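Local structure of pyridoxal kinase (Lactobacillus plantarum, 3H74) at residues Ala135-Pro140 against Gly173-Ile178; Asn239-Met244 against Gly264-Ala269. The protein probably catalyses the ATP-dependent phosphorylation of pyridoxal to pyridoxal 5'-phosphate, as a kinase of the ribokinase-like family. One frame throughout, in Å; residues are numbered along the deposited sequence.

Contact 1 lies in the core, where two neighbouring parallel strands at one end of the central mixed sheet run together; contact 2 lies nearer the periphery and joins two helices, 231-251 and 264-274, close to the C-terminal end of the fold. No helix or strand is common to both, and their centres are about 22 Å apart. Helix 213-226 nevertheless touches both, meeting Val137 and Leu139 in the first and Trp241 and Leu266 in the second. Backbone hydrogen bonds hold 135-140 to 173-178, with apolar side chains on both faces and the imidazole of His175 on one, whereas 239-244 and 264-269 meet through side chains, with a water bridge on the partly exposed side.

Contact 1 (Ala135-Pro140 against Gly173-Ile178)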
loop_
_atom_site.group_PDB
_atom_site.type_symbol
_atom_site.label_atom_id
_atom_site.label_comp_id
_atom_site.label_asym_id
_atom_site.label_seq_id
_atom_site.Cartn_x
_atom_site.Cartn_y
_atom_site.Cartn_z
ATOM N N ALA A 135 12.105 -1.717 4.743
ATOM C CA ALA A 135 11.411 -1.302 3.526
ATOM C C ALA A 135 12.208 -0.235 2.792
ATOM O O ALA A 135 12.831 0.625 3.420
ATOM C CB ALA A 135 10.033 -0.765 3.863
ATOM N N ASP A 136 12.191 -0.293 1.465
ATOM C CA ASP A 136 12.747 0.785 0.653
ATOM C C ASP A 136 11.825 1.995 0.614
ATOM O O ASP A 136 12.281 3.137 0.550
ATOM C CB ASP A 136 13.008 0.286 -0.766
ATOM C CG ASP A 136 14.020 -0.827 -0.802
ATOM O OD1 ASP A 136 13.661 -1.970 -1.140
ATOM O OD2 ASP A 136 15.195 -0.568 -0.457
ATOM N N VAL A 137 10.522 1.736 0.609
ATOM C CA VAL A 137 9.517 2.786 0.530
ATOM C C VAL A 137 8.374 2.407 1.455
ATOM O O VAL A 137 7.927 1.259 1.444
ATOM C CB VAL A 137 8.982 2.955 -0.922
ATOM C CG1 VAL A 137 7.866 3.988 -0.970
ATOM C CG2 VAL A 137 10.103 3.382 -1.862
ATOM N N ILE A 138 7.909 3.362 2.256
ATOM C CA ILE A 138 6.661 3.201 3.005
ATOM C C ILE A 138 5.670 4.260 2.547
ATOM O O ILE A 138 6.068 5.356 2.143
ATOM C CB ILE A 138 6.861 3.228 4.546
ATOM C CG1 ILE A 138 7.424 4.569 5.031
ATOM C CG2 ILE A 138 7.767 2.095 4.973
ATOM C CD1 ILE A 138 7.221 4.811 6.525
ATOM N N LEU A 139 4.379 3.932 2.630
ATOM C CA LEU A 139 3.312 4.768 2.076
ATOM C C LEU A 139 2.232 5.129 3.102
ATOM O O LEU A 139 1.040 4.924 2.854
ATOM C CB LEU A 139 2.676 4.052 0.877
ATOM C CG LEU A 139 3.612 3.720 -0.288
ATOM C CD1 LEU A 139 2.905 2.830 -1.313
ATOM C CD2 LEU A 139 4.146 4.993 -0.952
ATOM N N PRO A 140 2.634 5.694 4.262
ATOM C CA PRO A 140 1.636 6.073 5.250
ATOM C C PRO A 140 0.764 7.226 4.770
ATOM O O PRO A 140 1.225 8.090 4.014
ATOM C CB PRO A 140 2.495 6.556 6.428
ATOM C CG PRO A 140 3.748 7.056 5.775
ATOM C CD PRO A 140 4.002 6.041 4.709
ATOM N N GLY A 173 18.962 5.127 3.229
ATOM C CA GLY A 173 18.605 5.254 1.815
ATOM C C GLY A 173 17.131 5.063 1.476
ATOM O O GLY A 173 16.723 5.303 0.340
ATOM N N ALA A 174 16.337 4.637 2.458
ATOM C CA ALA A 174 14.902 4.382 2.256
ATOM C C ALA A 174 14.095 5.675 2.231
ATOM O O ALA A 174 14.612 6.743 2.578
ATOM C CB ALA A 174 14.383 3.453 3.329
ATOM N N HIS A 175 12.828 5.579 1.829
ATOM C CA HIS A 175 11.976 6.745 1.624
ATOM C C HIS A 175 10.646 6.623 2.330
ATOM O O HIS A 175 9.898 5.662 2.096
ATOM C CB HIS A 175 11.692 6.929 0.135
ATOM C CG HIS A 175 12.920 6.954 -0.705
ATOM N ND1 HIS A 175 13.745 8.055 -0.770
ATOM C CD2 HIS A 175 13.481 6.011 -1.497
ATOM C CE1 HIS A 175 14.760 7.790 -1.574
ATOM N NE2 HIS A 175 14.626 6.556 -2.026
ATOM N N ALA A 176 10.335 7.608 3.166
ATOM C CA ALA A 176 9.004 7.754 3.729
ATOM C C ALA A 176 8.199 8.677 2.810
ATOM O O ALA A 176 8.616 9.798 2.511
ATOM C CB ALA A 176 9.087 8.329 5.132
ATOM N N VAL A 177 7.057 8.193 2.342
ATOM C CA VAL A 177 6.196 8.970 1.462
ATOM C C VAL A 177 4.812 9.078 2.088
ATOM O O VAL A 177 4.134 8.058 2.253
ATOM C CB VAL A 177 6.077 8.298 0.069
ATOM C CG1 VAL A 177 5.199 9.131 -0.850
ATOM C CG2 VAL A 177 7.443 8.064 -0.547
ATOM N N ILE A 178 4.385 10.287 2.443
ATOM C CA ILE A 178 3.027 10.493 2.948
ATOM C C ILE A 178 2.100 10.724 1.757
ATOM O O ILE A 178 2.394 11.556 0.911
ATOM C CB ILE A 178 2.948 11.653 3.975
ATOM C CG1 ILE A 178 3.838 11.340 5.179
ATOM C CG2 ILE A 178 1.505 11.878 4.418
ATOM C CD1 ILE A 178 3.958 12.480 6.190
HETATM O O HOH W 1 15.990 2.067 -0.184
#
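Val137 pairs with His175 and Ile138 with Ala176 in parallel register, and three backbone hydrogen bonds carry the join. His175 N donates to Asp136 O (2.8 Å), Ile138 N to His175 O (3.0 Å) and Val177 N to Ile138 O (3.0 Å). The middle bond is the straightest, 161° at the hydrogen, while the donors of the other two are tilted out of their carbonyl planes.

The middle and the Pro140 end are buried on both faces, and the proline has no N-H to continue the ladder. Pro140 CD instead sits 3.2 Å from Val177 O, and Ile178 CA makes a CA-H...O contact with Pro140 O. On the face with Ala176, CG1 of Ile138 lies between its own backbone N and carbonyl carbon (chi1 62°), which brings it over Ala176 CA at 3.8 Å; Leu166 and Leu170 cover Ala176 there. On the other, Val177 CB lies alongside Leu139 CD2 (4.0 Å), the two side chains pointing the same way, and its CG2 meets Val137 CG1; helix 213-226 packs on Val137 and Leu139.

The end at Asp136 and Gly173 is the solvent side, although Ala174 CB still packs on Ala135 O. The CB of Asp136 points away from 173-178, and its carboxylate is held by other partners: OD1 accepts from Leu104 N, OD2 forms a salt bridge with Lys171, and a water bonded to OD2 at 2.8 Å reaches Gly173 O only weakly. His175 is partly exposed, with Val137 CG2 at the edge of its imidazole and Gly173 O above one face. Strand 137-138 is also bonded to strand 103-106, and the chain between the paired strands includes helices 142-149 and 159-167. This is a parallel edge pairing within a helix-flanked alpha/beta sheet, consistent with the ribokinase-like fold.

Contact 2 (Asn239-Met244 against Gly264-Ala269); sequences NQWLNM and GDLLQA
Trp241 lays its indole across Leu266 and Ala269. Leu266 CD1 reaches the six-membered part of the ring obliquely, 3.5 Å from Trp241 CE3, the two side chains crossing at about a right angle. Ala269 CB also meets the indole obliquely, 3.6 Å from Trp241 NE1. With CG anti to its own carbonyl carbon (chi1 -81°), Trp241 brings the ring against Leu266 and Ala269.

One turn on, selenomethionine Met244 extends with CG anti to the backbone N and then bends at chi3 (61°). The bend carries Met244 CE inward, 3.6 Å from Leu266 CA and 3.7 Å from Ala269 CB, while CG and SE pass Asp265 CB. Replacing Trp241 with an alanine would probably open a gap beside Leu266 CD1 and Ala269 CB and leave the Leu266 branch less restrained.

No direct hydrogen bond crosses between the segments. At the partly exposed side, a water donates to Met244 O (2.8 Å) and to Asp265 OD2 (2.7 Å), bridging the two helices.

The axes of the segments 239-244 and 264-269 approach to 9.3 Å, at 143° between their N-to-C directions, roughly antiparallel. Trp241 also packs on Ile270 and Leu273 farther along helix 264-274; helix 213-226 touches Trp241 and Leu266, helix 19-29 meets Leu266 through Val26, and strand 198-204 borders helix 231-251 at Asn239 and Asn243.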
loop_
_atom_site.group_PDB
_atom_site.type_symbol
_atom_site.label_atom_id
_atom_site.label_comp_id
_atom_site.label_asym_id
_atom_site.label_seq_id
_atom_site.Cartn_x
_atom_site.Cartn_y
_atom_site.Cartn_z
ATOM N N ASN A 239 0.287 9.156 -9.046
ATOM C CA ASN A 239 -0.789 10.099 -8.693
ATOM C C ASN A 239 -1.725 10.421 -9.866
ATOM O O ASN A 239 -2.904 10.487 -9.730
ATOM C CB ASN A 239 -0.149 11.363 -8.037
ATOM C CG ASN A 239 0.230 11.090 -6.588
ATOM O OD1 ASN A 239 -0.569 11.153 -5.752
ATOM N ND2 ASN A 239 1.406 10.644 -6.378
ATOM N N GLN A 240 -1.136 10.583 -11.022
ATOM C CA GLN A 240 -1.899 10.844 -12.214
ATOM C C GLN A 240 -2.798 9.641 -12.547
ATOM O O GLN A 240 -3.934 9.793 -12.860
ATOM C CB GLN A 240 -1.017 11.152 -13.432
ATOM C CG GLN A 240 -1.915 11.104 -14.717
ATOM C CD GLN A 240 -1.313 11.764 -15.968
ATOM O OE1 GLN A 240 -0.676 11.069 -16.776
ATOM N NE2 GLN A 240 -1.535 13.061 -16.128
ATOM N N TRP A 241 -2.231 8.454 -12.451
ATOM C CA TRP A 241 -2.994 7.221 -12.774
ATOM C C TRP A 241 -4.127 6.971 -11.768
ATOM O O TRP A 241 -5.203 6.603 -12.131
ATOM C CB TRP A 241 -1.985 6.059 -12.812
ATOM C CG TRP A 241 -1.214 5.944 -14.110
ATOM C CD1 TRP A 241 -1.271 6.761 -15.167
ATOM C CD2 TRP A 241 -0.347 4.876 -14.461
ATOM N NE1 TRP A 241 -0.478 6.275 -16.171
ATOM C CE2 TRP A 241 0.085 5.110 -15.760
ATOM C CE3 TRP A 241 0.078 3.731 -13.814
ATOM C CZ2 TRP A 241 0.974 4.244 -16.422
ATOM C CZ3 TRP A 241 0.956 2.857 -14.492
ATOM C CH2 TRP A 241 1.381 3.151 -15.764
ATOM N N LEU A 242 -3.869 7.239 -10.496
ATOM C CA LEU A 242 -4.933 7.106 -9.490
ATOM C C LEU A 242 -6.062 8.169 -9.738
ATOM O O LEU A 242 -7.179 7.848 -9.659
ATOM C CB LEU A 242 -4.376 7.236 -8.075
ATOM C CG LEU A 242 -5.425 7.066 -6.982
ATOM C CD1 LEU A 242 -5.915 5.561 -6.965
ATOM C CD2 LEU A 242 -4.821 7.580 -5.576
ATOM N N ASN A 243 -5.638 9.374 -10.081
ATOM C CA ASN A 243 -6.591 10.435 -10.436
ATOM C C ASN A 243 -7.484 9.968 -11.595
ATOM O O ASN A 243 -8.706 10.112 -11.557
ATOM C CB ASN A 243 -5.803 11.695 -10.798
ATOM C CG ASN A 243 -6.667 12.939 -10.889
ATOM O OD1 ASN A 243 -6.872 13.469 -11.979
ATOM N ND2 ASN A 243 -7.146 13.425 -9.761
HETATM N N MSE A 244 -6.851 9.358 -12.593
HETATM C CA MSE A 244 -7.550 8.795 -13.738
HETATM C C MSE A 244 -8.502 7.661 -13.357
HETATM O O MSE A 244 -9.628 7.585 -13.867
HETATM C CB MSE A 244 -6.525 8.306 -14.752
HETATM C CG MSE A 244 -7.126 7.673 -15.995
HETATM SE SE MSE A 244 -5.779 7.015 -17.207
HETATM C CE MSE A 244 -4.959 5.722 -16.020
ATOM N N GLY A 264 -10.064 -0.170 -15.566
ATOM C CA GLY A 264 -9.941 -0.267 -17.021
ATOM C C GLY A 264 -8.997 0.745 -17.642
ATOM O O GLY A 264 -8.098 0.385 -18.402
ATOM N N ASP A 265 -9.195 2.025 -17.339
ATOM C CA ASP A 265 -8.332 3.068 -17.898
ATOM C C ASP A 265 -6.898 2.888 -17.409
ATOM O O ASP A 265 -5.945 3.101 -18.154
ATOM C CB ASP A 265 -8.845 4.475 -17.560
ATOM C CG ASP A 265 -10.056 4.883 -18.390
ATOM O OD1 ASP A 265 -10.433 4.151 -19.325
ATOM O OD2 ASP A 265 -10.630 5.956 -18.095
ATOM N N LEU A 266 -6.759 2.453 -16.158
ATOM C CA LEU A 266 -5.448 2.164 -15.590
ATOM C C LEU A 266 -4.726 1.034 -16.337
ATOM O O LEU A 266 -3.552 1.150 -16.704
ATOM C CB LEU A 266 -5.585 1.866 -14.096
ATOM C CG LEU A 266 -4.318 1.460 -13.342
ATOM C CD1 LEU A 266 -3.180 2.471 -13.490
ATOM C CD2 LEU A 266 -4.635 1.221 -11.883
ATOM N N LEU A 267 -5.442 -0.059 -16.584
ATOM C CA LEU A 267 -4.853 -1.171 -17.335
ATOM C C LEU A 267 -4.421 -0.733 -18.736
ATOM O O LEU A 267 -3.357 -1.132 -19.219
ATOM C CB LEU A 267 -5.820 -2.358 -17.407
ATOM C CG LEU A 267 -6.120 -3.040 -16.066
ATOM C CD1 LEU A 267 -7.141 -4.134 -16.258
ATOM C CD2 LEU A 267 -4.867 -3.608 -15.416
ATOM N N GLN A 268 -5.241 0.101 -19.368
ATOM C CA GLN A 268 -4.923 0.666 -20.676
ATOM C C GLN A 268 -3.648 1.518 -20.652
ATOM O O GLN A 268 -2.826 1.444 -21.568
ATOM C CB GLN A 268 -6.113 1.476 -21.190
ATOM C CG GLN A 268 -5.979 1.956 -22.617
ATOM C CD GLN A 268 -7.126 2.851 -23.027
ATOM O OE1 GLN A 268 -7.512 3.766 -22.294
ATOM N NE2 GLN A 268 -7.677 2.598 -24.207
ATOM N N ALA A 269 -3.480 2.319 -19.604
ATOM C CA ALA A 269 -2.285 3.148 -19.454
ATOM C C ALA A 269 -1.048 2.302 -19.203
ATOM O O ALA A 269 0.026 2.597 -19.731
ATOM C CB ALA A 269 -2.463 4.177 -18.348
HETATM O O HOH W 2 -10.521 8.119 -16.509
#